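Local coordinates for protein DNA photolyase (Agrobacterium tumefaciens, PDB 4U63) that probably repairs cyclobutane pyrimidine dimers in ultraviolet-damaged DNA with light, as a class III photolyase that binds FAD and a methenyltetrahydrofolate antenna, at residues Ile28-Lys33 and Asn118-Pro123; Phe325-Asp330 and His375-Trp380; Tyr344-Ala349 and Tyr450-Phe455. All coordinates share one frame; numbering follows the deposited sequence.

Interaction 1: residues Ile28-Lys33 and Asn118-Pro123; sequences IVWFRK and NRRYDP. With SO4 (sulfate ion), chain D; SO4 (sulfate ion), chain E.
At the C-terminal ends of two neighbouring strands of the parallel sheet, in the alpha/beta domain of this photolyase, Arg-32 reaches across to Asn-118 at the end of strand 114-118 and to Arg-120 in the loop after it. The Arg-32 chain folds back on itself: the bend at chi2 (88°) lays CD over a face of the Trp-30 indole, and the one at chi3 turns the guanidinium toward residues 118-120. NH2 of Arg-32 donates to Asn-118 O at 2.8 Å in a nearly straight bond (169°), the oxygen lying close to the guanidinium plane. Arg-120 comes over one face of that group with an extended chain, and its CZ sits 3.3 Å from Arg-32 NH1; the two guanidinium planes are inclined by 42°. Arg-120 NH2 also approaches CH2 of Trp-30 obliquely, at 4.0 Å.

One water joins the two segments: it lies 2.7 Å from Trp-30 O and accepts from Arg-32 NE (2.9 Å) and Asn-118 N (2.9 Å). A second water donates to Asn-118 O at 3.1 Å and takes a weak bond from Arg-32 NE. The guanidinium of Arg-119 binds two sulfates at its edge, probably from the crystallisation liquor.

Asp-129 on helix 123-138 forms salt bridges with both Arg-32 and Arg-120, using one carboxylate oxygen for each, while Glu-60 pairs with NH1 of Arg-120. The close approach of the two arginines is therefore consistent with two cations gathered round the carboxylate of Asp-129, with Glu-60 as a further anion for Arg-120, and Asn-118 O is gripped by both a guanidinium and a water.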
loop_
_atom_site.group_PDB
_atom_site.type_symbol
_atom_site.label_atom_id
_atom_site.label_comp_id
_atom_site.label_asym_id
_atom_site.label_seq_id
_atom_site.Cartn_x
_atom_site.Cartn_y
_atom_site.Cartn_z
ATOM N N ILE A 28 10.452 26.315 0.831
ATOM C CA ILE A 28 10.638 25.027 0.187
ATOM C C ILE A 28 9.583 24.043 0.678
ATOM O O ILE A 28 9.356 23.917 1.883
ATOM C CB ILE A 28 12.048 24.467 0.471
ATOM C CG1 ILE A 28 13.099 25.387 -0.173
ATOM C CG2 ILE A 28 12.193 23.042 -0.050
ATOM C CD1 ILE A 28 14.473 25.242 0.411
ATOM N N VAL A 29 8.943 23.355 -0.264
ATOM C CA VAL A 29 7.996 22.294 0.045
ATOM C C VAL A 29 8.622 20.988 -0.394
ATOM O O VAL A 29 8.781 20.747 -1.590
ATOM C CB VAL A 29 6.642 22.462 -0.683
ATOM C CG1 VAL A 29 5.691 21.337 -0.285
ATOM C CG2 VAL A 29 6.028 23.812 -0.370
ATOM N N TRP A 30 8.965 20.146 0.571
ATOM C CA TRP A 30 9.600 18.860 0.282
ATOM C C TRP A 30 8.535 17.759 0.222
ATOM O O TRP A 30 7.957 17.414 1.246
ATOM C CB TRP A 30 10.682 18.563 1.339
ATOM C CG TRP A 30 11.342 17.219 1.193
ATOM C CD1 TRP A 30 11.421 16.450 0.053
ATOM C CD2 TRP A 30 12.024 16.488 2.215
ATOM N NE1 TRP A 30 12.095 15.298 0.316
ATOM C CE2 TRP A 30 12.479 15.288 1.633
ATOM C CE3 TRP A 30 12.287 16.727 3.575
ATOM C CZ2 TRP A 30 13.188 14.321 2.358
ATOM C CZ3 TRP A 30 12.992 15.757 4.303
ATOM C CH2 TRP A 30 13.438 14.574 3.687
ATOM N N PHE A 31 8.283 17.253 -0.996
ATOM C CA PHE A 31 7.360 16.142 -1.269
ATOM C C PHE A 31 8.043 14.785 -1.083
ATOM O O PHE A 31 9.193 14.599 -1.506
ATOM C CB PHE A 31 6.849 16.199 -2.719
ATOM C CG PHE A 31 5.782 17.228 -2.967
ATOM C CD1 PHE A 31 6.116 18.537 -3.287
ATOM C CD2 PHE A 31 4.439 16.881 -2.906
ATOM C CE1 PHE A 31 5.122 19.481 -3.531
ATOM C CE2 PHE A 31 3.450 17.814 -3.147
ATOM C CZ PHE A 31 3.788 19.118 -3.467
ATOM N N ARG A 32 7.322 13.841 -0.470
ATOM C CA ARG A 32 7.790 12.460 -0.302
ATOM C C ARG A 32 6.687 11.463 -0.756
ATOM O O ARG A 32 6.612 11.137 -1.937
ATOM C CB ARG A 32 8.239 12.216 1.143
ATOM C CG ARG A 32 9.472 13.018 1.576
ATOM C CD ARG A 32 9.133 14.390 2.145
ATOM N NE ARG A 32 8.383 14.300 3.389
ATOM C CZ ARG A 32 8.914 14.013 4.579
ATOM N NH1 ARG A 32 10.224 13.784 4.708
ATOM N NH2 ARG A 32 8.122 13.944 5.652
ATOM N N LYS A 33 5.829 10.993 0.143
ATOM C CA LYS A 33 4.695 10.137 -0.260
ATOM C C LYS A 33 3.414 10.916 0.043
ATOM O O LYS A 33 2.550 10.497 0.822
ATOM C CB LYS A 33 4.734 8.765 0.413
ATOM C CG LYS A 33 5.932 7.921 -0.016
ATOM C CD LYS A 33 5.889 6.501 0.531
ATOM C CE LYS A 33 6.955 5.638 -0.146
ATOM N NZ LYS A 33 7.105 4.279 0.437
ATOM N N ASN A 118 4.878 17.279 4.787
ATOM C CA ASN A 118 3.850 16.488 5.422
ATOM C C ASN A 118 4.491 15.342 6.171
ATOM O O ASN A 118 5.374 14.652 5.644
ATOM C CB ASN A 118 2.862 15.988 4.383
ATOM C CG ASN A 118 2.076 17.125 3.776
ATOM O OD1 ASN A 118 1.450 17.901 4.502
ATOM N ND2 ASN A 118 2.114 17.253 2.465
ATOM N N ARG A 119 4.040 15.149 7.405
ATOM C CA ARG A 119 4.569 14.097 8.263
ATOM C C ARG A 119 4.388 12.738 7.607
ATOM O O ARG A 119 3.395 12.500 6.886
ATOM C CB ARG A 119 3.861 14.097 9.616
ATOM C CG ARG A 119 4.166 15.307 10.450
ATOM C CD ARG A 119 3.233 15.403 11.636
ATOM N NE ARG A 119 3.357 16.713 12.258
ATOM C CZ ARG A 119 2.437 17.282 13.032
ATOM N NH1 ARG A 119 1.280 16.668 13.301
ATOM N NH2 ARG A 119 2.676 18.487 13.540
ATOM N N ARG A 120 5.368 11.878 7.833
ATOM C CA ARG A 120 5.304 10.481 7.435
ATOM C C ARG A 120 5.456 9.710 8.715
ATOM O O ARG A 120 6.285 10.044 9.553
ATOM C CB ARG A 120 6.373 10.118 6.403
ATOM C CG ARG A 120 7.805 10.389 6.815
ATOM C CD ARG A 120 8.738 10.189 5.643
ATOM N NE ARG A 120 10.074 10.717 5.907
ATOM C CZ ARG A 120 11.099 10.651 5.058
ATOM N NH1 ARG A 120 10.960 10.070 3.869
ATOM N NH2 ARG A 120 12.275 11.172 5.398
ATOM N N TYR A 121 4.647 8.678 8.870
ATOM C CA TYR A 121 4.470 8.063 10.170
ATOM C C TYR A 121 5.120 6.699 10.316
ATOM O O TYR A 121 5.032 6.105 11.374
ATOM C CB TYR A 121 2.993 8.005 10.500
ATOM C CG TYR A 121 2.365 9.370 10.712
ATOM C CD1 TYR A 121 1.832 10.085 9.652
ATOM C CD2 TYR A 121 2.290 9.935 11.971
ATOM C CE1 TYR A 121 1.247 11.326 9.837
ATOM C CE2 TYR A 121 1.715 11.178 12.168
ATOM C CZ TYR A 121 1.190 11.868 11.093
ATOM O OH TYR A 121 0.608 13.093 11.273
ATOM N N ASP A 122 5.766 6.207 9.263
ATOM C CA ASP A 122 6.647 5.055 9.402
ATOM C C ASP A 122 7.815 5.478 10.302
ATOM O O ASP A 122 8.415 6.533 10.077
ATOM C CB ASP A 122 7.138 4.536 8.046
ATOM C CG ASP A 122 7.953 5.552 7.281
ATOM O OD1 ASP A 122 7.373 6.525 6.754
ATOM O OD2 ASP A 122 9.182 5.374 7.195
ATOM N N PRO A 123 8.130 4.678 11.336
ATOM C CA PRO A 123 9.171 5.115 12.274
ATOM C C PRO A 123 10.522 5.542 11.658
ATOM O O PRO A 123 11.095 6.517 12.133
ATOM C CB PRO A 123 9.332 3.902 13.188
ATOM C CG PRO A 123 7.958 3.314 13.236
ATOM C CD PRO A 123 7.433 3.473 11.834
HETATM S S SO4 D . -0.387 19.584 15.222
HETATM O O1 SO4 D . 1.077 19.612 15.397
HETATM O O2 SO4 D . -0.865 20.934 14.862
HETATM O O3 SO4 D . -1.011 19.172 16.494
HETATM O O4 SO4 D . -0.758 18.625 14.157
HETATM S S SO4 E . 6.298 20.650 13.799
HETATM O O1 SO4 E . 7.138 21.109 14.921
HETATM O O2 SO4 E . 6.035 21.744 12.850
HETATM O O3 SO4 E . 7.021 19.554 13.122
HETATM O O4 SO4 E . 5.002 20.169 14.320
HETATM O O HOH W 1 6.136 15.956 2.535
HETATM O O HOH W 2 5.263 12.869 3.159
#

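Interaction 2: residues Phe325-Asp330 and His375-Trp380; sequences FSWRDD and HLLIDW. With SO4 (sulfate ion), chain M.
Trp-327 lays one face of its indole on the backbone of Asp-379, a CH-pi contact in which Asp-379 CA stands 3.8 Å from the centroid of the Trp-327 five-membered ring and only 12° off its normal. Phe-325 CD1 covers the opposite face, and Leu-377 O meets the six-membered rim in plane, 3.5 Å from Trp-327 CE3. That same oxygen accepts the backbone bond from Arg-328 N (2.7 Å, 158°). Leu-377, leaving helix 362-375 with positive phi, also presses CD1 against the edge of the Phe-325 ring, 3.9 Å from CE1. Both faces and one edge of the indole are thus closely covered.

The Arg-328 end is looser and wetter. Its guanidinium pairs with Asp-330 within the same segment (NH2 to OD2, 2.7 Å) and holds a sulfate, probably from the crystallisation liquor. Arg-328 CD touches Leu-376 O, and a water accepting from Arg-328 NE donates to that oxygen and to Asp-330 OD2.

The two loops thus meet where several helices converge: Asp-330 and Asp-379 are N-caps of helices 331-338 and 380-390, Leu-376 packs on Trp-337, and helix 480-495 touches both Phe-325 and Leu-377 through Ala-490.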
loop_
_atom_site.group_PDB
_atom_site.type_symbol
_atom_site.label_atom_id
_atom_site.label_comp_id
_atom_site.label_asym_id
_atom_site.label_seq_id
_atom_site.Cartn_x
_atom_site.Cartn_y
_atom_site.Cartn_z
ATOM N N PHE A 325 10.556 -20.915 15.701
ATOM C CA PHE A 325 9.857 -21.698 14.688
ATOM C C PHE A 325 10.849 -22.132 13.615
ATOM O O PHE A 325 11.656 -21.321 13.164
ATOM C CB PHE A 325 8.722 -20.889 14.066
ATOM C CG PHE A 325 7.676 -21.729 13.428
ATOM C CD1 PHE A 325 7.835 -22.193 12.135
ATOM C CD2 PHE A 325 6.530 -22.070 14.125
ATOM C CE1 PHE A 325 6.862 -22.981 11.545
ATOM C CE2 PHE A 325 5.552 -22.854 13.544
ATOM C CZ PHE A 325 5.718 -23.315 12.256
ATOM N N SER A 326 10.793 -23.403 13.218
ATOM C CA SER A 326 11.737 -23.944 12.231
ATOM C C SER A 326 11.124 -23.927 10.833
ATOM O O SER A 326 10.368 -24.819 10.456
ATOM C CB SER A 326 12.177 -25.361 12.608
ATOM O OG SER A 326 13.185 -25.825 11.720
ATOM N N TRP A 327 11.456 -22.897 10.065
ATOM C CA TRP A 327 10.919 -22.752 8.712
ATOM C C TRP A 327 11.695 -23.656 7.785
ATOM O O TRP A 327 12.873 -23.928 8.023
ATOM C CB TRP A 327 11.020 -21.304 8.231
ATOM C CG TRP A 327 10.308 -20.347 9.122
ATOM C CD1 TRP A 327 10.869 -19.396 9.914
ATOM C CD2 TRP A 327 8.894 -20.266 9.332
ATOM N NE1 TRP A 327 9.889 -18.716 10.603
ATOM C CE2 TRP A 327 8.668 -19.233 10.263
ATOM C CE3 TRP A 327 7.796 -20.966 8.820
ATOM C CZ2 TRP A 327 7.387 -18.880 10.696
ATOM C CZ3 TRP A 327 6.518 -20.616 9.248
ATOM C CH2 TRP A 327 6.324 -19.585 10.179
ATOM N N ARG A 328 11.032 -24.123 6.735
ATOM C CA ARG A 328 11.693 -24.937 5.716
ATOM C C ARG A 328 12.665 -24.115 4.896
ATOM O O ARG A 328 12.408 -22.948 4.598
ATOM C CB ARG A 328 10.674 -25.596 4.784
ATOM C CG ARG A 328 10.048 -26.837 5.386
ATOM C CD ARG A 328 8.974 -27.445 4.499
ATOM N NE ARG A 328 9.483 -27.830 3.183
ATOM C CZ ARG A 328 10.237 -28.897 2.937
ATOM N NH1 ARG A 328 10.607 -29.741 3.915
ATOM N NH2 ARG A 328 10.638 -29.139 1.688
ATOM N N ASP A 329 13.793 -24.738 4.560
ATOM C CA ASP A 329 14.737 -24.196 3.600
ATOM C C ASP A 329 14.404 -24.878 2.282
ATOM O O ASP A 329 14.931 -25.953 1.973
ATOM C CB ASP A 329 16.179 -24.482 4.040
ATOM C CG ASP A 329 17.227 -23.988 3.036
ATOM O OD1 ASP A 329 16.884 -23.261 2.078
ATOM O OD2 ASP A 329 18.410 -24.335 3.215
ATOM N N ASP A 330 13.510 -24.249 1.515
ATOM C CA ASP A 330 12.998 -24.820 0.270
ATOM C C ASP A 330 12.721 -23.703 -0.735
ATOM O O ASP A 330 11.567 -23.310 -0.986
ATOM C CB ASP A 330 11.740 -25.650 0.558
ATOM C CG ASP A 330 11.300 -26.503 -0.624
ATOM O OD1 ASP A 330 11.741 -26.266 -1.773
ATOM O OD2 ASP A 330 10.488 -27.423 -0.398
ATOM N N HIS A 375 1.195 -24.128 4.410
ATOM C CA HIS A 375 1.371 -25.255 3.482
ATOM C C HIS A 375 2.809 -25.477 3.052
ATOM O O HIS A 375 3.229 -26.626 2.949
ATOM C CB HIS A 375 0.467 -25.111 2.264
ATOM C CG HIS A 375 -0.952 -25.444 2.553
ATOM N ND1 HIS A 375 -1.781 -24.593 3.246
ATOM C CD2 HIS A 375 -1.688 -26.542 2.268
ATOM C CE1 HIS A 375 -2.970 -25.144 3.367
ATOM N NE2 HIS A 375 -2.940 -26.325 2.785
ATOM N N LEU A 376 3.564 -24.402 2.810
ATOM C CA LEU A 376 4.983 -24.549 2.424
ATOM C C LEU A 376 5.959 -24.365 3.598
ATOM O O LEU A 376 7.139 -24.654 3.465
ATOM C CB LEU A 376 5.333 -23.595 1.280
ATOM C CG LEU A 376 4.393 -23.658 0.075
ATOM C CD1 LEU A 376 4.844 -22.688 -1.009
ATOM C CD2 LEU A 376 4.313 -25.077 -0.481
ATOM N N LEU A 377 5.459 -23.890 4.738
ATOM C CA LEU A 377 6.282 -23.668 5.926
ATOM C C LEU A 377 7.477 -22.760 5.640
ATOM O O LEU A 377 8.595 -23.018 6.109
ATOM C CB LEU A 377 6.720 -25.017 6.515
ATOM C CG LEU A 377 6.751 -25.082 8.036
ATOM C CD1 LEU A 377 5.340 -24.928 8.582
ATOM C CD2 LEU A 377 7.374 -26.382 8.511
ATOM N N ILE A 378 7.234 -21.699 4.872
ATOM C CA ILE A 378 8.279 -20.756 4.488
ATOM C C ILE A 378 8.118 -19.474 5.279
ATOM O O ILE A 378 6.997 -18.993 5.475
ATOM C CB ILE A 378 8.235 -20.464 2.981
ATOM C CG1 ILE A 378 8.739 -21.681 2.207
ATOM C CG2 ILE A 378 9.083 -19.251 2.635
ATOM C CD1 ILE A 378 8.541 -21.570 0.717
ATOM N N ASP A 379 9.249 -18.938 5.735
ATOM C CA ASP A 379 9.307 -17.707 6.533
ATOM C C ASP A 379 8.449 -16.589 5.933
ATOM O O ASP A 379 8.635 -16.203 4.780
ATOM C CB ASP A 379 10.779 -17.265 6.620
ATOM C CG ASP A 379 11.019 -16.138 7.605
ATOM O OD1 ASP A 379 10.078 -15.425 7.997
ATOM O OD2 ASP A 379 12.190 -15.966 7.989
ATOM N N TRP A 380 7.504 -16.084 6.720
ATOM C CA TRP A 380 6.606 -15.011 6.260
ATOM C C TRP A 380 7.348 -13.771 5.741
ATOM O O TRP A 380 6.847 -13.064 4.869
ATOM C CB TRP A 380 5.611 -14.610 7.354
ATOM C CG TRP A 380 6.197 -14.070 8.624
ATOM C CD1 TRP A 380 6.469 -14.774 9.758
ATOM C CD2 TRP A 380 6.544 -12.708 8.907
ATOM N NE1 TRP A 380 6.976 -13.947 10.722
ATOM C CE2 TRP A 380 7.040 -12.674 10.230
ATOM C CE3 TRP A 380 6.500 -11.518 8.169
ATOM C CZ2 TRP A 380 7.477 -11.495 10.838
ATOM C CZ3 TRP A 380 6.937 -10.341 8.778
ATOM C CH2 TRP A 380 7.418 -10.343 10.100
HETATM S S SO4 M . 12.239 -32.474 2.111
HETATM O O1 SO4 M . 11.223 -31.952 1.168
HETATM O O2 SO4 M . 13.428 -31.594 2.105
HETATM O O3 SO4 M . 12.627 -33.834 1.691
HETATM O O4 SO4 M . 11.677 -32.526 3.479
HETATM O O HOH W 3 11.785 -20.263 4.828
HETATM O O HOH W 4 8.364 -25.983 1.336
#

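Interaction 3: residues Tyr344-Ala349 and Tyr450-Phe455; sequences YPIVDA and YIHKPF
His-452 has CG anti to its carbonyl carbon (chi1 -69°), which brings ND1 round to face the start of helix 345-357, where Ile-346 CB rests obliquely against the imidazole, 4.2 Å from His-452 ND1. Farther along, Phe-455 holds CG between its backbone N and carbonyl carbon (chi1 53°), directing the edge of its ring at the face of Tyr-344. This is an edge-to-face pair, loose and tilted: the centroids of the Phe-455 and Tyr-344 rings lie 6.0 Å apart and the planes make 62°.

Between these two sites sits Pro-345, the first residue of the helix, whose ring fits against the turn that follows helix 448-451. Its CG is 3.3 Å from Ile-451 O and 3.6 Å from Pro-454 CD. Next along the ring, Pro-345 CD lies 3.5 Å from His-452 O, so methylene groups cover two successive carbonyls.

One water completes the join. It accepts from Ile-346 N at 3.0 Å, donates to His-452 O at 3.1 Å and is hydrogen-bonded to His-452 ND1 at 3.0 Å, lying in the imidazole plane at the ring edge. The far nitrogen, NE2, bonds to Asp-430 O, so both ring nitrogens are engaged, which would hold the imidazole's rotation. Tyr-344 is likewise tied down by its hydroxyl, which bonds to Val-478 O.

Chemically, the contact is mostly apolar, and its one polar bridge passes through the water, which serves an N-H of the first helical turn. Ile-451 O, buried against the Pro-345 ring, has no hydrogen-bonding partner in the model, which probably costs some stability.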
loop_
_atom_site.group_PDB
_atom_site.type_symbol
_atom_site.label_atom_id
_atom_site.label_comp_id
_atom_site.label_asym_id
_atom_site.label_seq_id
_atom_site.Cartn_x
_atom_site.Cartn_y
_atom_site.Cartn_z
ATOM N N TYR A 344 -2.463 -25.281 -6.914
ATOM C CA TYR A 344 -3.699 -24.893 -6.231
ATOM C C TYR A 344 -4.238 -23.671 -6.973
ATOM O O TYR A 344 -3.697 -22.572 -6.830
ATOM C CB TYR A 344 -3.426 -24.566 -4.755
ATOM C CG TYR A 344 -3.159 -25.800 -3.929
ATOM C CD1 TYR A 344 -1.882 -26.374 -3.884
ATOM C CD2 TYR A 344 -4.183 -26.414 -3.206
ATOM C CE1 TYR A 344 -1.634 -27.518 -3.137
ATOM C CE2 TYR A 344 -3.945 -27.557 -2.460
ATOM C CZ TYR A 344 -2.672 -28.108 -2.425
ATOM O OH TYR A 344 -2.451 -29.244 -1.678
ATOM N N PRO A 345 -5.291 -23.855 -7.796
ATOM C CA PRO A 345 -5.716 -22.763 -8.698
ATOM C C PRO A 345 -5.961 -21.394 -8.062
ATOM O O PRO A 345 -5.553 -20.399 -8.625
ATOM C CB PRO A 345 -6.986 -23.319 -9.320
ATOM C CG PRO A 345 -6.708 -24.785 -9.394
ATOM C CD PRO A 345 -6.030 -25.097 -8.091
ATOM N N ILE A 346 -6.612 -21.341 -6.908
ATOM C CA ILE A 346 -6.908 -20.038 -6.291
ATOM C C ILE A 346 -5.620 -19.308 -5.892
ATOM O O ILE A 346 -5.522 -18.092 -6.036
ATOM C CB ILE A 346 -7.913 -20.162 -5.110
ATOM C CG1 ILE A 346 -8.376 -18.788 -4.624
ATOM C CG2 ILE A 346 -7.335 -20.946 -3.940
ATOM C CD1 ILE A 346 -9.172 -18.007 -5.637
ATOM N N VAL A 347 -4.636 -20.069 -5.408
ATOM C CA VAL A 347 -3.336 -19.514 -5.028
ATOM C C VAL A 347 -2.634 -19.011 -6.280
ATOM O O VAL A 347 -2.149 -17.881 -6.330
ATOM C CB VAL A 347 -2.468 -20.568 -4.307
ATOM C CG1 VAL A 347 -1.042 -20.061 -4.075
ATOM C CG2 VAL A 347 -3.123 -20.965 -2.990
ATOM N N ASP A 348 -2.613 -19.856 -7.301
ATOM C CA ASP A 348 -1.960 -19.506 -8.564
ATOM C C ASP A 348 -2.594 -18.291 -9.235
ATOM O O ASP A 348 -1.890 -17.406 -9.718
ATOM C CB ASP A 348 -1.910 -20.718 -9.479
ATOM C CG ASP A 348 -0.996 -21.812 -8.928
ATOM O OD1 ASP A 348 -0.194 -21.515 -8.009
ATOM O OD2 ASP A 348 -1.066 -22.956 -9.400
ATOM N N ALA A 349 -3.919 -18.228 -9.226
ATOM C CA ALA A 349 -4.629 -17.062 -9.748
ATOM C C ALA A 349 -4.168 -15.771 -9.060
ATOM O O ALA A 349 -3.861 -14.790 -9.725
ATOM C CB ALA A 349 -6.130 -17.253 -9.608
ATOM N N TYR A 450 -14.558 -29.188 -10.639
ATOM C CA TYR A 450 -13.116 -29.449 -10.599
ATOM C C TYR A 450 -12.199 -28.231 -10.763
ATOM O O TYR A 450 -10.986 -28.374 -10.654
ATOM C CB TYR A 450 -12.763 -30.466 -11.680
ATOM C CG TYR A 450 -13.549 -31.748 -11.570
ATOM C CD1 TYR A 450 -13.453 -32.544 -10.428
ATOM C CD2 TYR A 450 -14.389 -32.171 -12.602
ATOM C CE1 TYR A 450 -14.172 -33.726 -10.314
ATOM C CE2 TYR A 450 -15.111 -33.354 -12.499
ATOM C CZ TYR A 450 -14.999 -34.127 -11.351
ATOM O OH TYR A 450 -15.710 -35.297 -11.235
ATOM N N ILE A 451 -12.757 -27.051 -11.013
ATOM C CA ILE A 451 -11.941 -25.852 -11.275
ATOM C C ILE A 451 -10.931 -25.538 -10.150
ATOM O O ILE A 451 -9.833 -25.075 -10.432
ATOM C CB ILE A 451 -12.830 -24.611 -11.599
ATOM C CG1 ILE A 451 -11.995 -23.435 -12.136
ATOM C CG2 ILE A 451 -13.625 -24.160 -10.381
ATOM C CD1 ILE A 451 -11.327 -23.685 -13.469
ATOM N N HIS A 452 -11.300 -25.801 -8.895
ATOM C CA HIS A 452 -10.398 -25.547 -7.752
ATOM C C HIS A 452 -9.575 -26.750 -7.324
ATOM O O HIS A 452 -8.718 -26.628 -6.452
ATOM C CB HIS A 452 -11.195 -25.017 -6.560
ATOM C CG HIS A 452 -11.728 -23.647 -6.789
ATOM N ND1 HIS A 452 -10.916 -22.534 -6.799
ATOM C CD2 HIS A 452 -12.982 -23.206 -7.044
ATOM C CE1 HIS A 452 -11.652 -21.463 -7.038
ATOM N NE2 HIS A 452 -12.907 -21.845 -7.194
ATOM N N LYS A 453 -9.843 -27.903 -7.935
ATOM C CA LYS A 453 -9.130 -29.137 -7.637
ATOM C C LYS A 453 -8.997 -29.989 -8.910
ATOM O O LYS A 453 -9.520 -31.096 -8.975
ATOM C CB LYS A 453 -9.842 -29.901 -6.504
ATOM C CG LYS A 453 -11.351 -30.109 -6.684
ATOM C CD LYS A 453 -11.986 -30.573 -5.381
ATOM C CE LYS A 453 -13.381 -31.146 -5.584
ATOM N NZ LYS A 453 -14.355 -30.118 -6.038
ATOM N N PRO A 454 -8.277 -29.469 -9.929
ATOM C CA PRO A 454 -8.145 -30.213 -11.194
ATOM C C PRO A 454 -7.485 -31.593 -11.018
ATOM O O PRO A 454 -7.734 -32.506 -11.805
ATOM C CB PRO A 454 -7.287 -29.288 -12.069
ATOM C CG PRO A 454 -6.603 -28.357 -11.129
ATOM C CD PRO A 454 -7.499 -28.213 -9.939
ATOM N N PHE A 455 -6.666 -31.723 -9.980
ATOM C CA PHE A 455 -6.002 -32.992 -9.618
ATOM C C PHE A 455 -6.937 -34.094 -9.089
ATOM O O PHE A 455 -6.521 -35.239 -8.992
ATOM C CB PHE A 455 -4.878 -32.740 -8.596
ATOM C CG PHE A 455 -5.317 -31.964 -7.387
ATOM C CD1 PHE A 455 -5.838 -32.611 -6.277
ATOM C CD2 PHE A 455 -5.217 -30.574 -7.365
ATOM C CE1 PHE A 455 -6.242 -31.889 -5.168
ATOM C CE2 PHE A 455 -5.618 -29.850 -6.264
ATOM C CZ PHE A 455 -6.133 -30.507 -5.167
HETATM O O HOH W 5 -8.314 -23.598 -5.894
#

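Interactions 2 and 3 both fall in the FAD-binding part of the chain and interlock in sequence, their segments alternating. Their centres are 22 Å apart and their nearest atoms about 5 Å; they do not touch, but Phe-371 of helix 362-375 meets the ring of Tyr-344 in one and stacks on His-375 in the other. Interaction 2 lies nearer the flavin: the side chain of Trp-380 is about 9 Å from FAD, that of Ile-346 about 13 Å. Helix 345-357, which begins in interaction 3, also carries Leu-354 and Trp-355 of the folate pocket. Interaction 1 belongs to the sheet domain, its centre 36 Å from interaction 2 and 43 Å from interaction 3.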